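Local structure of glycoside hydrolase, family 11\:clostridium cellulosome enzyme, dockerin type i\:polysaccharide (Clostridium thermocellum, 2C71) at residues A8-D13 with F100-N105; T184-F189 with V194-S199; R22-L27 with I51-N56; D85-I90 with T96-F101. The protein removes acetyl groups from xylan as a metal-ion-dependent esterase of carbohydrate esterase family 4, taking part in plant cell-wall degradation. All blocks are in the same frame, centred on the assembly; numbering follows the deposited sequence.

Contact 1 (A8-D13 with F100-N105); sequences ALTFDD and FFRPPN. With MG (magnesium ion), chain B.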
loop_
_atom_site.group_PDB
_atom_site.type_symbol
_atom_site.label_atom_id
_atom_site.label_comp_id
_atom_site.label_asym_id
_atom_site.label_seq_id
_atom_site.Cartn_x
_atom_site.Cartn_y
_atom_site.Cartn_z
ATOM N N ALA A 8 9.161 -0.840 -4.048
ATOM C CA ALA A 8 8.265 -0.924 -2.906
ATOM C C ALA A 8 6.979 -1.652 -3.308
ATOM O O ALA A 8 6.177 -1.121 -4.055
ATOM C CB ALA A 8 7.961 0.439 -2.386
ATOM N N LEU A 9 6.788 -2.799 -2.723
ATOM C CA LEU A 9 5.626 -3.577 -2.948
ATOM C C LEU A 9 4.549 -3.070 -1.953
ATOM O O LEU A 9 4.814 -3.044 -0.736
ATOM C CB LEU A 9 6.080 -5.021 -2.732
ATOM C CG LEU A 9 5.036 -6.094 -2.946
ATOM C CD1 LEU A 9 4.570 -6.156 -4.386
ATOM C CD2 LEU A 9 5.608 -7.442 -2.463
ATOM N N THR A 10 3.364 -2.647 -2.439
ATOM C CA THR A 10 2.342 -2.057 -1.599
ATOM C C THR A 10 0.982 -2.706 -1.896
ATOM O O THR A 10 0.744 -3.180 -3.016
ATOM C CB THR A 10 2.258 -0.527 -1.753
ATOM O OG1 THR A 10 1.625 -0.182 -2.968
ATOM C CG2 THR A 10 3.632 0.154 -1.647
ATOM N N PHE A 11 0.132 -2.760 -0.863
ATOM C CA PHE A 11 -1.120 -3.510 -0.933
ATOM C C PHE A 11 -2.252 -2.682 -0.363
ATOM O O PHE A 11 -2.201 -2.264 0.785
ATOM C CB PHE A 11 -1.013 -4.792 -0.117
ATOM C CG PHE A 11 0.014 -5.747 -0.641
ATOM C CD1 PHE A 11 -0.306 -6.610 -1.690
ATOM C CD2 PHE A 11 1.306 -5.797 -0.113
ATOM C CE1 PHE A 11 0.657 -7.466 -2.228
ATOM C CE2 PHE A 11 2.250 -6.652 -0.648
ATOM C CZ PHE A 11 1.917 -7.459 -1.695
ATOM N N ASP A 12 -3.293 -2.469 -1.164
ATOM C CA ASP A 12 -4.460 -1.708 -0.724
ATOM C C ASP A 12 -5.569 -2.607 -0.175
ATOM O O ASP A 12 -5.633 -3.795 -0.497
ATOM C CB ASP A 12 -5.003 -0.851 -1.870
ATOM C CG ASP A 12 -4.151 0.375 -2.134
ATOM O OD1 ASP A 12 -3.241 0.655 -1.325
ATOM O OD2 ASP A 12 -4.393 1.058 -3.152
ATOM N N ASP A 13 -6.530 -1.984 0.498
ATOM C CA ASP A 13 -7.954 -2.342 0.649
ATOM C C ASP A 13 -8.268 -3.245 1.841
ATOM O O ASP A 13 -9.448 -3.530 2.105
ATOM C CB ASP A 13 -8.621 -2.950 -0.597
ATOM C CG ASP A 13 -8.976 -1.923 -1.689
ATOM O OD1 ASP A 13 -8.562 -0.738 -1.622
ATOM O OD2 ASP A 13 -9.688 -2.349 -2.641
ATOM N N PHE A 100 2.149 8.000 5.023
ATOM C CA PHE A 100 1.746 7.926 3.619
ATOM C C PHE A 100 0.241 7.710 3.491
ATOM O O PHE A 100 -0.363 7.026 4.325
ATOM C CB PHE A 100 2.486 6.787 2.931
ATOM C CG PHE A 100 3.985 6.985 2.877
ATOM C CD1 PHE A 100 4.536 7.769 1.907
ATOM C CD2 PHE A 100 4.816 6.414 3.799
ATOM C CE1 PHE A 100 5.917 7.991 1.870
ATOM C CE2 PHE A 100 6.189 6.611 3.769
ATOM C CZ PHE A 100 6.743 7.405 2.816
ATOM N N PHE A 101 -0.297 8.299 2.437
ATOM C CA PHE A 101 -1.727 8.218 2.071
ATOM C C PHE A 101 -1.832 7.774 0.626
ATOM O O PHE A 101 -1.139 8.321 -0.235
ATOM C CB PHE A 101 -2.353 9.615 2.217
ATOM C CG PHE A 101 -3.773 9.751 1.705
ATOM C CD1 PHE A 101 -4.795 8.974 2.228
ATOM C CD2 PHE A 101 -4.071 10.672 0.732
ATOM C CE1 PHE A 101 -6.119 9.145 1.754
ATOM C CE2 PHE A 101 -5.384 10.840 0.294
ATOM C CZ PHE A 101 -6.389 10.091 0.824
ATOM N N ARG A 102 -2.727 6.840 0.337
ATOM C CA ARG A 102 -3.070 6.490 -1.018
ATOM C C ARG A 102 -4.506 6.876 -1.256
ATOM O O ARG A 102 -5.426 6.308 -0.626
ATOM C CB ARG A 102 -2.952 5.005 -1.312
ATOM C CG ARG A 102 -3.372 4.717 -2.758
ATOM C CD ARG A 102 -2.817 3.477 -3.299
ATOM N NE ARG A 102 -1.378 3.507 -3.448
ATOM C CZ ARG A 102 -0.536 2.497 -3.209
ATOM N NH1 ARG A 102 -0.963 1.336 -2.725
ATOM N NH2 ARG A 102 0.762 2.666 -3.395
ATOM N N PRO A 103 -4.771 7.859 -2.122
ATOM C CA PRO A 103 -6.157 8.295 -2.345
ATOM C C PRO A 103 -6.993 7.147 -2.880
ATOM O O PRO A 103 -6.580 6.426 -3.811
ATOM C CB PRO A 103 -6.047 9.428 -3.385
ATOM C CG PRO A 103 -4.675 9.820 -3.370
ATOM C CD PRO A 103 -3.815 8.664 -2.877
ATOM N N PRO A 104 -8.219 6.995 -2.353
ATOM C CA PRO A 104 -9.186 6.055 -2.974
ATOM C C PRO A 104 -9.305 6.352 -4.447
ATOM O O PRO A 104 -9.498 7.510 -4.875
ATOM C CB PRO A 104 -10.473 6.331 -2.199
ATOM C CG PRO A 104 -9.965 6.731 -0.840
ATOM C CD PRO A 104 -8.768 7.612 -1.146
ATOM N N ASN A 105 -9.236 5.304 -5.261
ATOM C CA ASN A 105 -9.338 5.395 -6.714
ATOM C C ASN A 105 -8.239 6.236 -7.361
ATOM O O ASN A 105 -8.346 6.548 -8.545
ATOM C CB ASN A 105 -10.693 5.941 -7.169
ATOM C CG ASN A 105 -11.873 5.164 -6.646
ATOM O OD1 ASN A 105 -12.968 5.711 -6.479
ATOM N ND2 ASN A 105 -11.694 3.913 -6.365
HETATM MG MG MG B . -8.673 0.905 -2.937
HETATM O O HOH W 1 -7.096 0.298 -4.084
HETATM O O HOH W 2 -9.926 -0.204 -4.173
HETATM O O HOH W 3 -8.646 2.552 -4.381
HETATM O O HOH W 4 -10.361 1.744 -2.147
#

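Contact 2 (T184-F189 with V194-S199); sequences TLTELF and VPIDPS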
loop_
_atom_site.group_PDB
_atom_site.type_symbol
_atom_site.label_atom_id
_atom_site.label_comp_id
_atom_site.label_asym_id
_atom_site.label_seq_id
_atom_site.Cartn_x
_atom_site.Cartn_y
_atom_site.Cartn_z
ATOM N N THR A 184 10.141 -1.042 2.312
ATOM C CA THR A 184 8.926 -0.299 2.684
ATOM C C THR A 184 8.962 1.080 2.030
ATOM O O THR A 184 10.006 1.517 1.551
ATOM C CB THR A 184 8.783 -0.142 4.195
ATOM O OG1 THR A 184 9.815 0.715 4.647
ATOM C CG2 THR A 184 8.774 -1.481 4.949
ATOM N N LEU A 185 7.838 1.813 2.055
ATOM C CA LEU A 185 7.846 3.186 1.529
ATOM C C LEU A 185 8.822 4.059 2.289
ATOM O O LEU A 185 9.573 4.827 1.677
ATOM C CB LEU A 185 6.438 3.796 1.542
ATOM C CG LEU A 185 5.467 3.196 0.523
ATOM C CD1 LEU A 185 4.060 3.816 0.710
ATOM C CD2 LEU A 185 5.929 3.429 -0.884
ATOM N N THR A 186 8.827 3.979 3.605
ATOM C CA THR A 186 9.742 4.808 4.385
ATOM C C THR A 186 11.173 4.484 3.994
ATOM O O THR A 186 12.007 5.397 3.842
ATOM C CB THR A 186 9.505 4.661 5.916
ATOM O OG1 THR A 186 8.311 5.378 6.271
ATOM C CG2 THR A 186 10.646 5.176 6.764
ATOM N N GLU A 187 11.494 3.203 3.870
ATOM C CA GLU A 187 12.831 2.804 3.503
ATOM C C GLU A 187 13.202 3.287 2.107
ATOM O O GLU A 187 14.340 3.710 1.853
ATOM C CB GLU A 187 12.964 1.302 3.597
ATOM C CG GLU A 187 13.012 0.728 4.991
ATOM C CD GLU A 187 12.749 -0.789 5.094
ATOM O OE1 GLU A 187 12.460 -1.502 4.058
ATOM O OE2 GLU A 187 12.795 -1.309 6.285
ATOM N N LEU A 188 12.256 3.214 1.156
ATOM C CA LEU A 188 12.522 3.670 -0.201
ATOM C C LEU A 188 12.952 5.141 -0.210
ATOM O O LEU A 188 13.952 5.510 -0.817
ATOM C CB LEU A 188 11.274 3.468 -1.059
ATOM C CG LEU A 188 11.407 3.916 -2.503
ATOM C CD1 LEU A 188 12.570 3.196 -3.206
ATOM C CD2 LEU A 188 10.078 3.707 -3.295
ATOM N N PHE A 189 12.184 5.990 0.458
ATOM C CA PHE A 189 12.540 7.402 0.558
ATOM C C PHE A 189 13.910 7.561 1.216
ATOM O O PHE A 189 14.781 8.284 0.739
ATOM C CB PHE A 189 11.499 8.183 1.332
ATOM C CG PHE A 189 10.294 8.612 0.480
ATOM C CD1 PHE A 189 9.372 7.688 0.026
ATOM C CD2 PHE A 189 10.125 9.936 0.161
ATOM C CE1 PHE A 189 8.257 8.150 -0.750
ATOM C CE2 PHE A 189 9.050 10.386 -0.568
ATOM C CZ PHE A 189 8.151 9.485 -1.032
ATOM N N VAL A 194 15.518 11.028 -0.123
ATOM C CA VAL A 194 14.399 11.952 -0.391
ATOM C C VAL A 194 13.651 12.140 0.927
ATOM O O VAL A 194 13.144 11.170 1.503
ATOM C CB VAL A 194 13.437 11.370 -1.426
ATOM C CG1 VAL A 194 12.239 12.301 -1.639
ATOM C CG2 VAL A 194 14.212 11.129 -2.723
ATOM N N PRO A 195 13.583 13.362 1.465
ATOM C CA PRO A 195 12.840 13.579 2.712
ATOM C C PRO A 195 11.390 13.144 2.552
ATOM O O PRO A 195 10.787 13.355 1.492
ATOM C CB PRO A 195 12.924 15.106 2.917
ATOM C CG PRO A 195 14.213 15.461 2.219
ATOM C CD PRO A 195 14.248 14.597 0.998
ATOM N N ILE A 196 10.831 12.575 3.599
ATOM C CA ILE A 196 9.423 12.183 3.641
ATOM C C ILE A 196 8.668 13.426 4.123
ATOM O O ILE A 196 8.534 13.678 5.321
ATOM C CB ILE A 196 9.185 10.969 4.542
ATOM C CG1 ILE A 196 10.048 9.794 4.072
ATOM C CG2 ILE A 196 7.710 10.590 4.513
ATOM C CD1 ILE A 196 10.107 8.659 5.040
ATOM N N ASP A 197 8.264 14.249 3.167
ATOM C CA ASP A 197 7.831 15.608 3.419
ATOM C C ASP A 197 6.407 15.826 2.907
ATOM O O ASP A 197 6.197 16.003 1.698
ATOM C CB ASP A 197 8.778 16.596 2.728
ATOM C CG ASP A 197 8.418 18.044 2.988
ATOM O OD1 ASP A 197 7.404 18.339 3.685
ATOM O OD2 ASP A 197 9.196 18.926 2.502
ATOM N N PRO A 198 5.411 15.840 3.809
ATOM C CA PRO A 198 4.032 15.979 3.418
ATOM C C PRO A 198 3.662 17.354 2.885
ATOM O O PRO A 198 2.550 17.534 2.448
ATOM C CB PRO A 198 3.288 15.527 4.719
ATOM C CG PRO A 198 4.222 15.973 5.750
ATOM C CD PRO A 198 5.539 15.634 5.257
ATOM N N SER A 199 4.597 18.296 2.933
ATOM C CA SER A 199 4.403 19.601 2.310
ATOM C C SER A 199 4.552 19.513 0.795
ATOM O O SER A 199 4.228 20.457 0.074
ATOM C CB SER A 199 5.395 20.618 2.879
ATOM O OG SER A 199 6.661 20.499 2.256
#

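Contact 3 (R22-L27 with I51-N56); sequences RVLDKL and IRRMVN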
loop_
_atom_site.group_PDB
_atom_site.type_symbol
_atom_site.label_atom_id
_atom_site.label_comp_id
_atom_site.label_asym_id
_atom_site.label_seq_id
_atom_site.Cartn_x
_atom_site.Cartn_y
_atom_site.Cartn_z
ATOM N N ARG A 22 -2.928 -14.391 3.510
ATOM C CA ARG A 22 -2.320 -15.044 2.352
ATOM C C ARG A 22 -1.132 -14.278 1.831
ATOM O O ARG A 22 -0.108 -14.861 1.443
ATOM C CB ARG A 22 -3.348 -15.252 1.239
ATOM C CG ARG A 22 -4.495 -16.123 1.574
ATOM C CD ARG A 22 -5.468 -16.147 0.401
ATOM N NE ARG A 22 -6.625 -16.897 0.805
ATOM C CZ ARG A 22 -7.764 -16.849 0.166
ATOM N NH1 ARG A 22 -7.937 -16.021 -0.878
ATOM N NH2 ARG A 22 -8.754 -17.622 0.583
ATOM N N VAL A 23 -1.256 -12.942 1.767
ATOM C CA VAL A 23 -0.143 -12.098 1.330
ATOM C C VAL A 23 0.977 -12.160 2.361
ATOM O O VAL A 23 2.149 -12.341 1.990
ATOM C CB VAL A 23 -0.594 -10.668 1.085
ATOM C CG1 VAL A 23 0.585 -9.718 0.878
ATOM C CG2 VAL A 23 -1.523 -10.597 -0.155
ATOM N N LEU A 24 0.670 -11.991 3.652
ATOM C CA LEU A 24 1.708 -12.003 4.682
ATOM C C LEU A 24 2.474 -13.327 4.668
ATOM O O LEU A 24 3.683 -13.329 4.912
ATOM C CB LEU A 24 1.115 -11.711 6.057
ATOM C CG LEU A 24 0.645 -10.259 6.249
ATOM C CD1 LEU A 24 -0.237 -10.146 7.496
ATOM C CD2 LEU A 24 1.823 -9.294 6.365
ATOM N N ASP A 25 1.785 -14.430 4.421
ATOM C CA ASP A 25 2.472 -15.739 4.349
ATOM C C ASP A 25 3.487 -15.759 3.226
ATOM O O ASP A 25 4.564 -16.338 3.398
ATOM C CB ASP A 25 1.484 -16.861 4.216
ATOM C CG ASP A 25 0.660 -17.128 5.476
ATOM O OD1 ASP A 25 0.960 -16.665 6.558
ATOM O OD2 ASP A 25 -0.310 -17.952 5.347
ATOM N N LYS A 26 3.167 -15.214 2.040
ATOM C CA LYS A 26 4.134 -15.136 0.943
ATOM C C LYS A 26 5.320 -14.264 1.332
ATOM O O LYS A 26 6.473 -14.579 1.037
ATOM C CB LYS A 26 3.502 -14.569 -0.327
ATOM C CG LYS A 26 2.408 -15.393 -0.953
ATOM C CD LYS A 26 2.846 -16.766 -1.428
ATOM C CE LYS A 26 1.684 -17.527 -1.996
ATOM N NZ LYS A 26 2.000 -18.863 -2.391
ATOM N N LEU A 27 5.049 -13.121 1.954
ATOM C CA LEU A 27 6.132 -12.213 2.342
ATOM C C LEU A 27 7.034 -12.867 3.369
ATOM O O LEU A 27 8.274 -12.680 3.344
ATOM C CB LEU A 27 5.586 -10.888 2.826
ATOM C CG LEU A 27 4.706 -10.154 1.793
ATOM C CD1 LEU A 27 4.090 -8.901 2.473
ATOM C CD2 LEU A 27 5.446 -9.795 0.546
ATOM N N ILE A 51 -3.086 -6.669 11.895
ATOM C CA ILE A 51 -2.462 -5.322 11.791
ATOM C C ILE A 51 -1.141 -5.328 12.546
ATOM O O ILE A 51 -0.116 -4.850 12.044
ATOM C CB ILE A 51 -3.471 -4.264 12.316
ATOM C CG1 ILE A 51 -4.561 -4.009 11.276
ATOM C CG2 ILE A 51 -2.811 -2.993 12.770
ATOM C CD1 ILE A 51 -4.121 -3.164 10.082
ATOM N N ARG A 52 -1.132 -5.881 13.765
ATOM C CA ARG A 52 0.087 -5.910 14.553
ATOM C C ARG A 52 1.115 -6.840 13.914
ATOM O O ARG A 52 2.327 -6.544 13.962
ATOM C CB ARG A 52 -0.263 -6.245 16.024
ATOM C CG ARG A 52 0.865 -6.067 17.036
ATOM C CD ARG A 52 1.460 -4.685 17.119
ATOM N NE ARG A 52 0.736 -3.706 17.931
ATOM C CZ ARG A 52 1.285 -2.944 18.901
ATOM N NH1 ARG A 52 2.564 -3.043 19.263
ATOM N NH2 ARG A 52 0.572 -2.011 19.481
ATOM N N ARG A 53 0.663 -7.953 13.337
ATOM C CA ARG A 53 1.562 -8.833 12.617
ATOM C C ARG A 53 2.328 -8.083 11.541
ATOM O O ARG A 53 3.521 -8.360 11.302
ATOM C CB ARG A 53 0.766 -9.989 11.973
ATOM C CG ARG A 53 1.603 -10.956 11.154
ATOM C CD ARG A 53 0.798 -12.113 10.624
ATOM N NE ARG A 53 1.601 -12.885 9.684
ATOM C CZ ARG A 53 1.142 -13.857 8.907
ATOM N NH1 ARG A 53 -0.143 -14.134 8.834
ATOM N NH2 ARG A 53 1.992 -14.512 8.104
ATOM N N MET A 54 1.676 -7.127 10.858
ATOM C CA MET A 54 2.378 -6.331 9.847
ATOM C C MET A 54 3.594 -5.670 10.453
ATOM O O MET A 54 4.725 -5.804 9.965
ATOM C CB MET A 54 1.436 -5.282 9.258
ATOM C CG MET A 54 0.296 -5.881 8.450
ATOM S SD MET A 54 -0.890 -4.592 8.026
ATOM C CE MET A 54 -2.087 -5.627 7.162
ATOM N N VAL A 55 3.353 -4.908 11.533
ATOM C CA VAL A 55 4.410 -4.186 12.244
ATOM C C VAL A 55 5.499 -5.147 12.726
ATOM O O VAL A 55 6.702 -4.922 12.523
ATOM C CB VAL A 55 3.844 -3.365 13.448
ATOM C CG1 VAL A 55 4.955 -2.619 14.159
ATOM C CG2 VAL A 55 2.779 -2.383 13.015
ATOM N N ASN A 56 5.056 -6.232 13.323
ATOM C CA ASN A 56 5.981 -7.185 13.941
ATOM C C ASN A 56 6.977 -7.774 12.926
ATOM O O ASN A 56 8.067 -8.131 13.292
ATOM C CB ASN A 56 5.220 -8.348 14.576
ATOM C CG ASN A 56 4.372 -7.935 15.782
ATOM O OD1 ASN A 56 4.550 -6.846 16.356
ATOM N ND2 ASN A 56 3.464 -8.833 16.189
HETATM O O HOH W 5 -1.115 -16.917 8.226
#

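Contact 4 (D85-I90 with T96-F101); sequences DTNAVI and TTPKFF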
loop_
_atom_site.group_PDB
_atom_site.type_symbol
_atom_site.label_atom_id
_atom_site.label_comp_id
_atom_site.label_asym_id
_atom_site.label_seq_id
_atom_site.Cartn_x
_atom_site.Cartn_y
_atom_site.Cartn_z
ATOM N N ASP A 85 -9.767 9.426 11.626
ATOM C CA ASP A 85 -10.363 8.250 12.240
ATOM C C ASP A 85 -9.558 6.990 11.862
ATOM O O ASP A 85 -9.385 6.089 12.668
ATOM C CB ASP A 85 -11.827 8.109 11.836
ATOM C CG ASP A 85 -12.758 9.104 12.470
ATOM O OD1 ASP A 85 -12.297 9.919 13.308
ATOM O OD2 ASP A 85 -13.970 9.084 12.131
ATOM N N THR A 86 -9.050 6.962 10.632
ATOM C CA THR A 86 -8.195 5.849 10.165
ATOM C C THR A 86 -6.871 5.811 10.937
ATOM O O THR A 86 -6.429 4.775 11.412
ATOM C CB THR A 86 -8.037 5.915 8.658
ATOM O OG1 THR A 86 -9.335 5.833 8.026
ATOM C CG2 THR A 86 -7.178 4.776 8.132
ATOM N N ASN A 87 -6.233 6.988 11.054
ATOM C CA ASN A 87 -5.002 7.035 11.821
ATOM C C ASN A 87 -5.222 6.544 13.260
ATOM O O ASN A 87 -4.364 5.881 13.839
ATOM C CB ASN A 87 -4.424 8.431 11.855
ATOM C CG ASN A 87 -3.806 8.885 10.549
ATOM O OD1 ASN A 87 -3.467 8.104 9.664
ATOM N ND2 ASN A 87 -3.663 10.228 10.428
ATOM N N ALA A 88 -6.358 6.926 13.855
ATOM C CA ALA A 88 -6.577 6.577 15.250
ATOM C C ALA A 88 -6.676 5.081 15.474
ATOM O O ALA A 88 -6.134 4.539 16.452
ATOM C CB ALA A 88 -7.805 7.272 15.796
ATOM N N VAL A 89 -7.378 4.357 14.583
ATOM C CA VAL A 89 -7.484 2.908 14.756
ATOM C C VAL A 89 -6.171 2.233 14.458
ATOM O O VAL A 89 -5.824 1.248 15.123
ATOM C CB VAL A 89 -8.677 2.304 13.996
ATOM C CG1 VAL A 89 -10.012 2.710 14.575
ATOM C CG2 VAL A 89 -8.617 2.561 12.498
ATOM N N ILE A 90 -5.420 2.748 13.485
ATOM C CA ILE A 90 -4.091 2.190 13.233
ATOM C C ILE A 90 -3.194 2.360 14.468
ATOM O O ILE A 90 -2.522 1.428 14.913
ATOM C CB ILE A 90 -3.440 2.813 12.000
ATOM C CG1 ILE A 90 -4.228 2.463 10.741
ATOM C CG2 ILE A 90 -1.957 2.379 11.891
ATOM C CD1 ILE A 90 -3.902 3.315 9.551
ATOM N N THR A 96 1.653 2.577 15.668
ATOM C CA THR A 96 2.306 3.502 14.748
ATOM C C THR A 96 1.333 4.539 14.221
ATOM O O THR A 96 0.118 4.448 14.431
ATOM C CB THR A 96 2.949 2.772 13.560
ATOM O OG1 THR A 96 1.934 2.077 12.829
ATOM C CG2 THR A 96 3.994 1.775 14.041
ATOM N N THR A 97 1.862 5.535 13.517
ATOM C CA THR A 97 1.023 6.547 12.881
ATOM C C THR A 97 1.511 6.884 11.475
ATOM O O THR A 97 2.700 7.121 11.263
ATOM C CB THR A 97 0.964 7.838 13.717
ATOM O OG1 THR A 97 0.218 8.836 13.010
ATOM C CG2 THR A 97 2.367 8.359 13.991
ATOM N N PRO A 98 0.587 6.905 10.517
ATOM C CA PRO A 98 0.946 6.699 9.105
ATOM C C PRO A 98 1.762 7.881 8.566
ATOM O O PRO A 98 1.549 8.992 9.047
ATOM C CB PRO A 98 -0.415 6.602 8.427
ATOM C CG PRO A 98 -1.267 5.914 9.461
ATOM C CD PRO A 98 -0.726 6.313 10.828
ATOM N N LYS A 99 2.648 7.649 7.600
ATOM C CA LYS A 99 3.395 8.734 6.961
ATOM C C LYS A 99 2.962 8.930 5.508
ATOM O O LYS A 99 3.354 9.894 4.851
ATOM C CB LYS A 99 4.899 8.460 7.024
ATOM C CG LYS A 99 5.501 8.607 8.412
ATOM C CD LYS A 99 7.003 8.830 8.339
ATOM C CE LYS A 99 7.758 7.772 9.126
ATOM N NZ LYS A 99 9.007 7.350 8.434
ATOM N N PHE A 100 2.149 8.000 5.023
ATOM C CA PHE A 100 1.746 7.926 3.619
ATOM C C PHE A 100 0.241 7.710 3.491
ATOM O O PHE A 100 -0.363 7.026 4.325
ATOM C CB PHE A 100 2.486 6.787 2.931
ATOM C CG PHE A 100 3.985 6.985 2.877
ATOM C CD1 PHE A 100 4.536 7.769 1.907
ATOM C CD2 PHE A 100 4.816 6.414 3.799
ATOM C CE1 PHE A 100 5.917 7.991 1.870
ATOM C CE2 PHE A 100 6.189 6.611 3.769
ATOM C CZ PHE A 100 6.743 7.405 2.816
ATOM N N PHE A 101 -0.297 8.299 2.437
ATOM C CA PHE A 101 -1.727 8.218 2.071
ATOM C C PHE A 101 -1.832 7.774 0.626
ATOM O O PHE A 101 -1.139 8.321 -0.235
ATOM C CB PHE A 101 -2.353 9.615 2.217
ATOM C CG PHE A 101 -3.773 9.751 1.705
ATOM C CD1 PHE A 101 -4.795 8.974 2.228
ATOM C CD2 PHE A 101 -4.071 10.672 0.732
ATOM C CE1 PHE A 101 -6.119 9.145 1.754
ATOM C CE2 PHE A 101 -5.384 10.840 0.294
ATOM C CZ PHE A 101 -6.389 10.091 0.824
HETATM O O HOH W 6 -1.892 6.522 13.784
#

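Contact 1 (A8-D13 with F100-N105)
Arg-102 reaches across to strand 6-12 and is met there by Thr-10 and Asp-12. The charged part is a salt bridge: NH1 of Arg-102 donates to OD1 of Asp-12 at 2.8 Å. It comes in from above the carboxylate plane, and the carboxylate and guanidinium planes are turned 52° apart, so the pair is not a flat two-pronged one. The neutral part is a fork. NH1 and NH2 of Arg-102 both point at OG1 of Thr-10, each 3.0 Å away, and this oxygen lies close to the guanidinium plane. NH1 is therefore shared between the two side chains, which fixes the rotation of the guanidinium. A bend at chi3 (-66°) turns the end of the arginine toward the strand. Thr-10 OG1 is also hydrogen-bonded to the backbone O of Ile-152.

Metal coordination joins the segments less directly. Asp-13 OD1 binds the magnesium ion at 2.1 Å, and His-64 and four waters complete six ligands. Water 1, on the metal, donates to Asp-12 OD2 (3.0 Å), while water 3, also on the metal, accepts from the backbone N of Asn-105 (2.9 Å). His-64 is in turn hydrogen-bonded through ND1 to the carbonyl of Arg-102. An arginine holding the first aspartate of a Thr-Phe-Asp-Asp motif beside a metal is consistent with the active site of NodB-type deacetylases.

Strand 6-12 pairs in parallel with strands 35-38 and 151-155, and the Arg-102 side chain packs on Met-37 of the former and on Ile-151 and Leu-153 of the latter.

Contact 2 (T184-F189 with V194-S199)
The chain leaving the C-terminal end of helix 185-192 folds back on the helix, and Phe-189 takes Val-194 and Ile-196 against itself. The backbone link is Val-194 N to Phe-189 O, 3.0 Å and fairly straight at 162°. The same two residues touch through their side chains: Val-194 places CG1 anti to its backbone N (chi1 177°), where it lies 3.6 Å from CD2 of the Phe-189 ring. The carbonyl oxygens of Val-194 and Pro-195 sit at the edge of that ring. Ile-196 adds CG1 at 3.5 Å from Phe-189 CB, then stretches its CD1 on to the first turn, 3.9 Å from CG2 of Thr-186. The hydroxyl of Thr-186 is engaged elsewhere, with Glu-60 and Lys-99.

Each segment has a local motif of its own. Thr-184 and Glu-187 form a capping box at the start of the helix, and Asp-197 OD1 takes the N and OG of Ser-199 from one face of its carboxylate in an Asx turn. At the other end of the helix, the 6→1 backbone bond from Val-194 to Phe-189 and the apolar touch between the same pair are consistent with a helix closed in the Schellman manner.

Contact 3 (R22-L27 with I51-N56)
Asp-25 and Arg-53 form a salt bridge between neighbouring helices. NH2 of Arg-53 donates to OD1 of Asp-25 at 2.8 Å, almost perfectly straight (175°); the acceptor lies in the guanidinium plane, and the hydrogen bond arrives on the anti side of the carboxylate. Water 5 reinforces the pair by donating to the same OD1 (2.7 Å) and accepting from NH1 of Arg-53 (3.0 Å). Arg-53 NH2 has a second anionic partner, Asp-28, one turn further along helix 17-30, so two carboxylates probably help to steady its positive charge.

To reach that far, Arg-53 leaves its helix with CG anti to the backbone N (chi1 178°) and stays extended to NE. Its guanidinium thereby slides over Leu-24, whose CB sits beneath the centre of one face, 3.6 Å from CZ. The aliphatic part shares in this, with Leu-24 CD1 at 3.8 Å from CD of the arginine. Deeper in, the other methyl of Leu-24, CD2, meets CG of Met-54 loosely at 4.3 Å, and both residues rest on Phe-36 of strand 35-38.

The axes of 22-27 and 51-56 come within 11.4 Å and run 16° off parallel. Two such helices, flanking strands 6-12, 35-38 and 60-63 that pair in parallel order, belong to successive beta-alpha-beta units of the barrel-like NodB fold.

Contact 4 (D85-I90 with T96-F101)
Pro-98, Ile-90 and Asn-87 carry this contact, and the proline turns its CG toward the helix to meet the other two there. CG of Pro-98 touches both: it is 3.1 Å from Asn-87 OD1, a tight C-H to oxygen approach, and 3.7 Å from Ile-90 CD1. The amide oxygen of Asn-87 also lies 3.5 Å from Pro-98 CD, so it sits against the CB-CG-CD side of the proline, nearest CG. That oxygen does not depend on carbon for a partner, since it is hydrogen-bonded to ND2 of Asn-63 in strand 60-63.

Ile-90 divides its two branches. CG1 stands anti to the carbonyl carbon (chi1 -65°) and carries CD1 to the proline, while CG2 goes to Thr-96 and comes 3.9 Å from its backbone O. Behind these side chains Ile-90 also packs on Ile-61 and Val-38, which ties helix 76-94 to the strands beneath it.

The two backbones are joined by solvent. Water 6 donates to the O of Asn-87 at 2.6 Å and to the O of Thr-96 at 3.0 Å, bridging two acceptors that could not bond to each other.

With no direct hydrogen bond between the segments, the turn from the helix toward strand 100-101 is held here by van der Waals packing, including an amide oxygen on a proline ring, and one bridging water, while the amide oxygen of Asn-87 is taken up by Asn-63 of strand 60-63.

How the contacts relate
Contact 1 lies about 3 Å from the centre of the chain and holds the magnesium site; the others are 13 to 16 Å from it, centre to centre. Contact 4 shares Phe-100 and Phe-101 with contact 1, so the packing of helix 76-94 leads directly into the segment that carries Arg-102. From contact 2, Phe-189 CE1 reaches Phe-100 CE1 at 3.5 Å, and Thr-186 OG1 lies 3.0 Å from Lys-99 NZ of contact 4. Contact 3 packs on the other segment of contact 1, 8-13, with Val-23 CG1 3.7 Å from Phe-11 CZ. The side chains of Met-54 and Ile-90 are each about 14 Å from the metal.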